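Local atomic coordinates of beta-ketoacyl-[acyl-carrier-protein] synthase III (Pseudomonas aeruginosa, PDB entry 2X3E), a protein that probably catalyses the first condensation of fatty acid synthesis, joining the acetyl group of acetyl-CoA to malonyl-ACP with release of carbon dioxide and CoA. Residues Ser242-Leu247 with Asn304-Gly309; Gly175-Phe180 with Gly317-Arg322; Gln225-Val230 with Ala258-Gln263; Cys9-Tyr14 with Ala289-Leu294. The protein carries 1 engineered substitution. All coordinates share one frame; numbering follows the deposited sequence. Where two conformers were deposited one is given.

Contact 1: Ser242-Leu247 with Asn304-Gly309; sequences SDLHHL and NMVLTG
Asn-304 is tied to residues Asp-243 to His-246 by four hydrogen bonds, two of them made by its carbonyl. Asn-304 O is gripped by two successive amides, His-245 N at 2.9 Å and His-246 N at 3.0 Å. One step on, Val-306 N binds His-246 O at 3.0 Å, which sets His-246 beside Met-305 in parallel register.

This pairing belongs to the C-terminal sheet of the thiolase-like fold; on its far side Leu-247 is backbone-bonded to Arg-270 and Val-272, and strand 246-249 leads straight to His-250, a predicted active-site residue.

The other two of the four bonds involve a side chain. Asn-304 ND2 meets Asp-243 O at 2.9 Å in a nearly straight line (165°), the oxygen in the amide plane but the nitrogen above the carbonyl plane. Asn-304 N donates to His-245 ND1 at 3.1 Å, 28° out of the ring plane.

Apolar contacts occupy both faces. Leu-244 CD2 meets Val-306 CG2 at 3.6 Å, the side chains crossing nearly perpendicularly, while Leu-247 runs alongside Val-306. On the opposite face the bend of Met-305 at chi3 (-82°) sets CE 3.7 Å from CB of His-246, whose NE2 is bound to Arg-300 N.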
# COMPACT_ATOMS: atom_id res chain seq x y z
N SER A 242 -23.67 4.91 23.99
CA SER A 242 -25.11 5.01 23.73
C SER A 242 -25.48 5.95 22.57
O SER A 242 -26.57 5.84 22.02
CB SER A 242 -25.87 5.43 24.99
OG SER A 242 -25.46 6.72 25.44
N ASP A 243 -24.58 6.87 22.21
CA ASP A 243 -24.81 7.81 21.10
C ASP A 243 -24.60 7.16 19.73
O ASP A 243 -25.03 7.71 18.71
CB ASP A 243 -23.88 9.02 21.18
CG ASP A 243 -24.18 9.93 22.35
OD1 ASP A 243 -25.37 10.13 22.69
OD2 ASP A 243 -23.21 10.49 22.91
N LEU A 244 -23.92 6.01 19.71
CA LEU A 244 -23.66 5.29 18.47
C LEU A 244 -24.93 4.65 17.93
O LEU A 244 -25.60 3.90 18.64
CB LEU A 244 -22.63 4.17 18.68
CG LEU A 244 -21.19 4.30 18.25
CD1 LEU A 244 -20.52 2.93 18.42
CD2 LEU A 244 -21.07 4.79 16.80
N HIS A 245 -25.26 4.94 16.67
CA HIS A 245 -26.36 4.26 15.99
C HIS A 245 -25.87 2.99 15.31
O HIS A 245 -26.58 1.99 15.29
CB HIS A 245 -27.01 5.18 14.95
CG HIS A 245 -27.80 6.31 15.53
ND1 HIS A 245 -27.25 7.55 15.77
CD2 HIS A 245 -29.10 6.39 15.90
CE1 HIS A 245 -28.17 8.35 16.27
NE2 HIS A 245 -29.30 7.67 16.37
N HIS A 246 -24.67 3.06 14.73
CA HIS A 246 -24.14 1.98 13.90
C HIS A 246 -22.67 1.69 14.19
O HIS A 246 -21.82 2.57 14.07
CB HIS A 246 -24.28 2.33 12.41
CG HIS A 246 -25.64 2.82 12.04
ND1 HIS A 246 -26.75 2.02 12.10
CD2 HIS A 246 -26.06 4.02 11.58
CE1 HIS A 246 -27.81 2.72 11.72
NE2 HIS A 246 -27.41 3.93 11.40
N LEU A 247 -22.39 0.45 14.56
CA LEU A 247 -21.03 -0.04 14.67
C LEU A 247 -20.81 -1.06 13.56
O LEU A 247 -21.54 -2.06 13.47
CB LEU A 247 -20.81 -0.70 16.03
CG LEU A 247 -19.38 -1.19 16.30
CD1 LEU A 247 -18.37 -0.07 16.19
CD2 LEU A 247 -19.33 -1.85 17.69
N ASN A 304 -24.95 8.37 13.85
CA ASN A 304 -23.58 8.27 14.36
C ASN A 304 -23.02 6.87 14.11
O ASN A 304 -23.62 5.88 14.52
CB ASN A 304 -23.54 8.59 15.86
CG ASN A 304 -23.99 10.00 16.17
OD1 ASN A 304 -23.80 10.92 15.37
ND2 ASN A 304 -24.59 10.19 17.34
N MET A 305 -21.88 6.81 13.43
CA MET A 305 -21.29 5.55 13.00
C MET A 305 -19.80 5.47 13.30
O MET A 305 -19.07 6.46 13.20
CB MET A 305 -21.52 5.38 11.49
CG MET A 305 -20.89 4.13 10.87
SD MET A 305 -21.22 4.04 9.10
CE MET A 305 -22.88 3.36 9.11
N VAL A 306 -19.36 4.27 13.67
CA VAL A 306 -17.94 3.94 13.77
C VAL A 306 -17.65 2.67 12.97
O VAL A 306 -18.37 1.67 13.08
CB VAL A 306 -17.49 3.78 15.23
CG1 VAL A 306 -16.05 3.25 15.31
CG2 VAL A 306 -17.61 5.11 15.96
N LEU A 307 -16.61 2.74 12.16
CA LEU A 307 -16.07 1.59 11.46
C LEU A 307 -14.82 1.20 12.21
O LEU A 307 -14.03 2.06 12.60
CB LEU A 307 -15.71 1.95 10.01
CG LEU A 307 -16.74 2.75 9.22
CD1 LEU A 307 -16.23 3.04 7.80
CD2 LEU A 307 -18.08 2.03 9.16
N THR A 308 -14.62 -0.09 12.42
CA THR A 308 -13.46 -0.54 13.18
C THR A 308 -12.89 -1.86 12.65
O THR A 308 -13.64 -2.75 12.22
CB THR A 308 -13.81 -0.65 14.68
OG1 THR A 308 -12.62 -0.94 15.44
CG2 THR A 308 -14.86 -1.71 14.93
N GLY A 309 -11.57 -1.97 12.68
CA GLY A 309 -10.87 -3.16 12.22
C GLY A 309 -9.73 -3.58 13.12
O GLY A 309 -9.17 -2.77 13.86

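Contact 2: Gly175-Phe180 with Gly317-Arg322; sequences GALLAF and GSVALR
Leu-178 and Ala-179, consecutive in the chain, are both hydrogen-bonded to Ala-320. Leu-178 N reaches Ala-320 O at 2.8 Å with an angle of 164°, and Ala-320 N reaches Ala-179 O at 3.1 Å. Leu-178 has a helix-like psi of -39°, which interrupts the regular antiparallel alternation, and the buried N of Ala-179 finds no partner in the model. Beyond this irregularity Phe-180 and Val-319 form a non-hydrogen-bonded pair.

On one face Leu-177 CD2 meets Val-319 CG1 obliquely at 4.2 Å and Leu-321 CD1 at 4.3 Å, while Leu-178 CB lies 3.4 Å from Ala-320 O. The Phe-180 ring runs alongside Val-319, but the valine has two modelled conformers and sits too close to the ring in the one given, so the exact fit is doubtful.

At the other end, before the regular strand, a water bridges the two segments, its oxygen 2.6 Å from Ala-176 O, to which it donates, and 2.9 Å from Arg-322 N, from which it accepts. Gly-175 N bonds weakly to Arg-322 O; at phi 98° a CB would be jammed against the preceding carbonyl O, which calls for glycine.

Farther out, Leu-178 and Ala-179 rest on helix 215-237, whereas Leu-177 and Leu-321 meet Val-8. Phe-180 packs on helix 114-127 and on Leu-130 of the second subunit, so this strand, backbone-bonded at its start to strand 5-14, reaches the dimer interface at Phe-180.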
# COMPACT_ATOMS: atom_id res chain seq x y z
N GLY A 175 -21.21 12.42 6.42
CA GLY A 175 -20.30 11.58 5.64
C GLY A 175 -18.84 11.97 5.75
O GLY A 175 -17.97 11.22 5.31
N ALA A 176 -18.57 13.13 6.33
CA ALA A 176 -17.20 13.56 6.58
C ALA A 176 -16.56 12.64 7.61
O ALA A 176 -17.17 12.29 8.63
CB ALA A 176 -17.16 15.00 7.06
N LEU A 177 -15.32 12.23 7.34
CA LEU A 177 -14.58 11.39 8.27
C LEU A 177 -14.13 12.28 9.42
O LEU A 177 -13.37 13.22 9.21
CB LEU A 177 -13.38 10.75 7.56
CG LEU A 177 -13.68 9.96 6.28
CD1 LEU A 177 -12.38 9.39 5.73
CD2 LEU A 177 -14.71 8.87 6.50
N LEU A 178 -14.59 11.98 10.63
CA LEU A 178 -14.48 12.90 11.78
C LEU A 178 -13.24 12.74 12.68
O LEU A 178 -12.69 13.73 13.18
CB LEU A 178 -15.73 12.78 12.65
CG LEU A 178 -17.03 13.24 12.00
CD1 LEU A 178 -18.19 13.01 12.95
CD2 LEU A 178 -16.94 14.70 11.58
N ALA A 179 -12.85 11.50 12.92
CA ALA A 179 -11.73 11.19 13.80
C ALA A 179 -11.23 9.80 13.48
O ALA A 179 -12.02 8.95 13.10
CB ALA A 179 -12.17 11.26 15.25
N PHE A 180 -9.92 9.59 13.61
CA PHE A 180 -9.31 8.28 13.39
C PHE A 180 -8.58 7.79 14.64
O PHE A 180 -8.09 8.58 15.45
CB PHE A 180 -8.28 8.35 12.26
CG PHE A 180 -8.88 8.36 10.89
CD1 PHE A 180 -9.05 7.18 10.19
CD2 PHE A 180 -9.22 9.55 10.28
CE1 PHE A 180 -9.57 7.19 8.90
CE2 PHE A 180 -9.75 9.56 9.00
CZ PHE A 180 -9.92 8.39 8.32
N GLY A 317 -7.62 -0.18 13.95
CA GLY A 317 -8.02 1.21 13.85
C GLY A 317 -9.51 1.40 13.75
O GLY A 317 -10.25 0.44 13.49
N SER A 318 -9.96 2.63 13.98
CA SER A 318 -11.36 2.97 13.83
C SER A 318 -11.50 4.37 13.25
O SER A 318 -10.57 5.18 13.31
CB SER A 318 -12.09 2.90 15.18
OG SER A 318 -11.85 1.66 15.83
N VAL A 319 -12.68 4.63 12.69
CA VAL A 319 -13.03 5.93 12.11
C VAL A 319 -14.47 6.26 12.49
O VAL A 319 -15.33 5.39 12.41
CB VAL A 319 -12.97 5.90 10.57
CG1 VAL A 319 -13.07 7.32 10.01
CG2 VAL A 319 -11.71 5.21 10.09
N ALA A 320 -14.71 7.50 12.91
CA ALA A 320 -16.07 7.97 13.21
C ALA A 320 -16.56 8.84 12.07
O ALA A 320 -15.80 9.62 11.51
CB ALA A 320 -16.08 8.76 14.51
N LEU A 321 -17.84 8.70 11.74
CA LEU A 321 -18.51 9.58 10.78
C LEU A 321 -20.01 9.55 11.04
O LEU A 321 -20.51 8.64 11.69
CB LEU A 321 -18.21 9.14 9.34
CG LEU A 321 -18.85 7.83 8.83
CD1 LEU A 321 -18.75 7.74 7.30
CD2 LEU A 321 -18.21 6.60 9.49
N ARG A 322 -20.72 10.56 10.54
CA ARG A 322 -22.18 10.48 10.47
C ARG A 322 -22.53 9.97 9.09
O ARG A 322 -21.96 10.42 8.10
CB ARG A 322 -22.83 11.83 10.75
CG ARG A 322 -22.66 12.28 12.21
CD ARG A 322 -23.39 13.59 12.49
NE ARG A 322 -22.96 14.64 11.57
CZ ARG A 322 -23.76 15.34 10.76
NH1 ARG A 322 -25.08 15.16 10.75
NH2 ARG A 322 -23.22 16.26 9.96
O HOH W 1 -19.66 12.90 9.23

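Contact 3: Gln225-Val230 with Ala258-Gln263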
# COMPACT_ATOMS: atom_id res chain seq x y z
N GLN A 225 -9.09 -5.37 21.13
CA GLN A 225 -8.44 -4.43 20.21
C GLN A 225 -9.46 -3.52 19.53
O GLN A 225 -9.28 -2.29 19.49
CB GLN A 225 -7.65 -5.19 19.14
CG GLN A 225 -6.39 -5.86 19.67
CD GLN A 225 -5.16 -4.97 19.60
OE1 GLN A 225 -5.27 -3.77 19.43
NE2 GLN A 225 -3.99 -5.57 19.74
N MET A 226 -10.54 -4.10 19.02
CA MET A 226 -11.55 -3.31 18.34
C MET A 226 -12.38 -2.50 19.35
O MET A 226 -12.63 -1.32 19.11
CB MET A 226 -12.43 -4.18 17.43
CG MET A 226 -11.81 -4.37 16.04
SD MET A 226 -12.89 -5.20 14.87
CE MET A 226 -14.39 -5.20 15.84
N SER A 227 -12.77 -3.10 20.47
CA SER A 227 -13.53 -2.40 21.51
C SER A 227 -12.79 -1.17 22.04
O SER A 227 -13.35 -0.08 22.15
CB SER A 227 -13.83 -3.34 22.69
OG SER A 227 -14.54 -4.48 22.26
N ASP A 228 -11.51 -1.36 22.36
CA ASP A 228 -10.70 -0.25 22.89
C ASP A 228 -10.49 0.84 21.83
O ASP A 228 -10.52 2.03 22.14
CB ASP A 228 -9.34 -0.75 23.39
CG ASP A 228 -9.45 -1.67 24.60
OD1 ASP A 228 -10.41 -1.55 25.39
OD2 ASP A 228 -8.54 -2.53 24.79
N SER A 229 -10.29 0.43 20.57
CA SER A 229 -10.10 1.38 19.47
C SER A 229 -11.36 2.23 19.26
O SER A 229 -11.27 3.45 19.09
CB SER A 229 -9.71 0.65 18.17
OG SER A 229 -9.51 1.58 17.11
N VAL A 230 -12.52 1.58 19.30
CA VAL A 230 -13.80 2.28 19.22
C VAL A 230 -13.88 3.30 20.36
O VAL A 230 -14.19 4.46 20.13
CB VAL A 230 -15.01 1.32 19.27
CG1 VAL A 230 -16.33 2.11 19.34
CG2 VAL A 230 -15.01 0.40 18.06
N ALA A 258 -20.60 -9.62 18.54
CA ALA A 258 -21.39 -9.40 19.75
C ALA A 258 -20.51 -9.14 20.98
O ALA A 258 -20.90 -8.38 21.87
CB ALA A 258 -22.31 -10.58 20.02
N ALA A 259 -19.34 -9.78 21.04
CA ALA A 259 -18.40 -9.57 22.15
C ALA A 259 -17.84 -8.14 22.17
O ALA A 259 -17.56 -7.59 23.23
CB ALA A 259 -17.26 -10.58 22.10
N VAL A 260 -17.67 -7.54 20.99
CA VAL A 260 -17.26 -6.14 20.92
C VAL A 260 -18.35 -5.23 21.50
O VAL A 260 -18.06 -4.35 22.31
CB VAL A 260 -16.87 -5.73 19.48
CG1 VAL A 260 -16.69 -4.21 19.38
CG2 VAL A 260 -15.60 -6.45 19.06
N ALA A 261 -19.61 -5.45 21.10
CA ALA A 261 -20.75 -4.72 21.67
C ALA A 261 -20.80 -4.85 23.20
O ALA A 261 -20.98 -3.86 23.92
CB ALA A 261 -22.06 -5.19 21.05
N ASP A 262 -20.66 -6.08 23.68
CA ASP A 262 -20.64 -6.38 25.11
C ASP A 262 -19.63 -5.49 25.85
O ASP A 262 -19.97 -4.88 26.86
CB ASP A 262 -20.32 -7.86 25.35
CG ASP A 262 -20.20 -8.23 26.82
OD1 ASP A 262 -21.07 -7.82 27.62
OD2 ASP A 262 -19.24 -8.93 27.18
N GLN A 263 -18.41 -5.42 25.35
CA GLN A 263 -17.36 -4.61 26.00
C GLN A 263 -17.74 -3.13 26.09
O GLN A 263 -17.39 -2.46 27.07
CB GLN A 263 -16.02 -4.73 25.28
CG GLN A 263 -15.34 -6.08 25.44
CD GLN A 263 -14.94 -6.39 26.87
OE1 GLN A 263 -14.43 -5.53 27.59
NE2 GLN A 263 -15.17 -7.63 27.29
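Helices 225-230 and 258-263, with Ser-227 set against Val-260 at their closest point, run in broadly the same direction, their axes inclined by 44° and 8.9 Å apart. The two CA atoms, of Ser-227 and Val-260, come within 5.3 Å, a close approach that the small serine side chain allows.

That serine points at the neighbouring helix and is the centre of the contact. Its CB lies 3.7 Å from Gln-263 CB, and in the conformer given its OG sits 3.5 Å from Val-260 CA, wedged between the valine and the first carbons of the glutamine. With OG beside the backbone N (chi1 -58°) in that conformer, the hydroxyl is hydrogen-bonded to Val-223 O of its own helix, and toward the other helix it makes only van der Waals contacts. Next to it, Val-260 holds its CG2 beside its own backbone N, where Met-226 CE approaches at 3.7 Å and the two side chains cross at about a right angle. Met-226 too was modelled in two conformers, and this touch is less certain. Gln-263, by contrast, sits at the solvent-exposed margin.

Val-230 and Val-260 both rest on Leu-247 of strand 246-249, which lies between these helices in the chain. The pair belongs to the helical layer on the outer side of the C-terminal sheet in the thiolase-like fold; the side chain of Met-226, in the conformer given, comes about 4 Å from that of His-250, a predicted active-site residue, and helix 254-264 starts within the predicted ACP-binding region.

Contact 4: Cys9-Tyr14 with Ala289-Leu294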
# COMPACT_ATOMS: atom_id res chain seq x y z
N CYS A 9 -19.54 9.65 -0.30
CA CYS A 9 -20.66 10.02 -1.18
C CYS A 9 -21.12 8.91 -2.13
O CYS A 9 -22.01 9.14 -2.93
CB CYS A 9 -20.31 11.29 -1.97
SG CYS A 9 -18.88 11.17 -3.05
N GLY A 10 -20.56 7.70 -2.00
CA GLY A 10 -20.94 6.58 -2.85
C GLY A 10 -20.52 5.25 -2.25
O GLY A 10 -19.51 5.17 -1.56
N LEU A 11 -21.32 4.21 -2.51
CA LEU A 11 -21.03 2.86 -2.02
C LEU A 11 -21.40 1.86 -3.10
O LEU A 11 -22.43 2.00 -3.76
CB LEU A 11 -21.83 2.57 -0.74
CG LEU A 11 -21.68 1.18 -0.10
CD1 LEU A 11 -20.31 1.02 0.54
CD2 LEU A 11 -22.77 0.95 0.94
N GLY A 12 -20.56 0.85 -3.28
CA GLY A 12 -20.84 -0.25 -4.18
C GLY A 12 -20.11 -1.49 -3.72
O GLY A 12 -19.22 -1.42 -2.87
N SER A 13 -20.51 -2.64 -4.24
CA SER A 13 -19.90 -3.90 -3.85
C SER A 13 -20.10 -4.95 -4.92
O SER A 13 -20.94 -4.80 -5.81
CB SER A 13 -20.48 -4.39 -2.53
OG SER A 13 -21.82 -4.81 -2.68
N TYR A 14 -19.32 -6.03 -4.81
CA TYR A 14 -19.48 -7.18 -5.68
C TYR A 14 -19.02 -8.45 -4.95
O TYR A 14 -17.96 -8.48 -4.34
CB TYR A 14 -18.69 -7.00 -6.98
CG TYR A 14 -18.85 -8.17 -7.93
CD1 TYR A 14 -20.02 -8.34 -8.66
CD2 TYR A 14 -17.84 -9.12 -8.07
CE1 TYR A 14 -20.18 -9.42 -9.51
CE2 TYR A 14 -17.99 -10.21 -8.94
CZ TYR A 14 -19.16 -10.35 -9.65
OH TYR A 14 -19.34 -11.41 -10.51
N ALA A 289 -20.36 -5.15 4.67
CA ALA A 289 -21.33 -5.00 5.76
C ALA A 289 -22.16 -3.72 5.58
O ALA A 289 -23.38 -3.74 5.78
CB ALA A 289 -20.63 -5.01 7.14
N LEU A 290 -21.51 -2.63 5.20
CA LEU A 290 -22.21 -1.39 4.86
C LEU A 290 -23.25 -1.61 3.74
O LEU A 290 -24.39 -1.14 3.85
CB LEU A 290 -21.22 -0.29 4.45
CG LEU A 290 -20.42 0.38 5.58
CD1 LEU A 290 -19.37 1.34 5.03
CD2 LEU A 290 -21.36 1.11 6.56
N ALA A 291 -22.87 -2.32 2.68
CA ALA A 291 -23.80 -2.60 1.57
C ALA A 291 -25.01 -3.40 2.06
O ALA A 291 -26.14 -3.14 1.65
CB ALA A 291 -23.08 -3.34 0.44
N HIS A 292 -24.77 -4.36 2.95
CA HIS A 292 -25.83 -5.13 3.57
C HIS A 292 -26.78 -4.23 4.36
O HIS A 292 -28.00 -4.33 4.22
CB HIS A 292 -25.23 -6.21 4.49
CG HIS A 292 -26.23 -6.88 5.37
ND1 HIS A 292 -27.07 -7.88 4.93
CD2 HIS A 292 -26.52 -6.70 6.68
CE1 HIS A 292 -27.84 -8.28 5.92
NE2 HIS A 292 -27.52 -7.58 7.00
N GLY A 293 -26.22 -3.36 5.19
CA GLY A 293 -27.03 -2.41 5.96
C GLY A 293 -27.87 -1.50 5.09
O GLY A 293 -29.03 -1.23 5.40
N LEU A 294 -27.29 -1.02 4.00
CA LEU A 294 -28.01 -0.16 3.06
C LEU A 294 -29.15 -0.93 2.36
O LEU A 294 -30.26 -0.41 2.25
CB LEU A 294 -27.04 0.43 2.03
CG LEU A 294 -27.56 1.60 1.19
CD1 LEU A 294 -27.94 2.78 2.07
CD2 LEU A 294 -26.51 2.02 0.16
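Leu-11 reaches the helix residues Leu-290, Ala-291 and Leu-294 because its CG stands opposite the backbone N (chi1 179°), carrying the branch straight out from the strand. Ser-13, two residues on and pointing the same way, takes another torsion: at chi1 70° its OG sits between the backbone N and the carbonyl carbon, over the methyl of Ala-291.

A single methyl does most of the touching. Leu-11 CD2 lies 3.7 Å from Ala-291 N, against the helix backbone itself, and the small alanine permits that depth. On its flanks, Leu-11 CD2 comes 4.0 Å from Leu-290 CB and 4.0 Å from Leu-294 CD2, so the methyl settles among residues of adjoining turns on one helical face. Ser-13 OG approaches Ala-291 CB at 3.7 Å, a van der Waals contact only. The chemistry across the contact is thus almost wholly apolar.

The helix crosses the strand not far from perpendicular, at 106° between their directions, with 8.3 Å between the axes. Just before Leu-11, Cys-9 and Gly-10 both face Val-165 in a classic beta bulge between strands 5-14 and 160-169 of the N-terminal sheet. Leu-290 also touches Val-248 of the C-terminal sheet. Helix 285-295 therefore lies between the two sheets, an arrangement characteristic of the five-layered alpha-beta-alpha-beta-alpha thiolase fold and its buried central helices.

Contacts 1 and 2 build one sheet: 304-311 and 315-322 are neighbouring strands, and Thr-308 OG1 to Ser-318 OG, 2.7 Å, joins them. Both rest on backbone hydrogen bonds, parallel in contact 1 and supplemented there by bonds through the Asn-304 and His-245 side chains, antiparallel and water-bridged in contact 2. Contacts 3 and 4 use side-chain packing, on different sides of that sheet: contact 3 joins two outer-layer helices, with Val-230 against Leu-247 of contact 1, whereas contact 4 brings a central helix onto the other sheet and reaches contact 1 through Leu-290 and Met-305. Contacts 1, 3 and 4 are mostly buried, contact 3 reaching solvent at Gln-263; contact 2 is partly buried, near the second subunit.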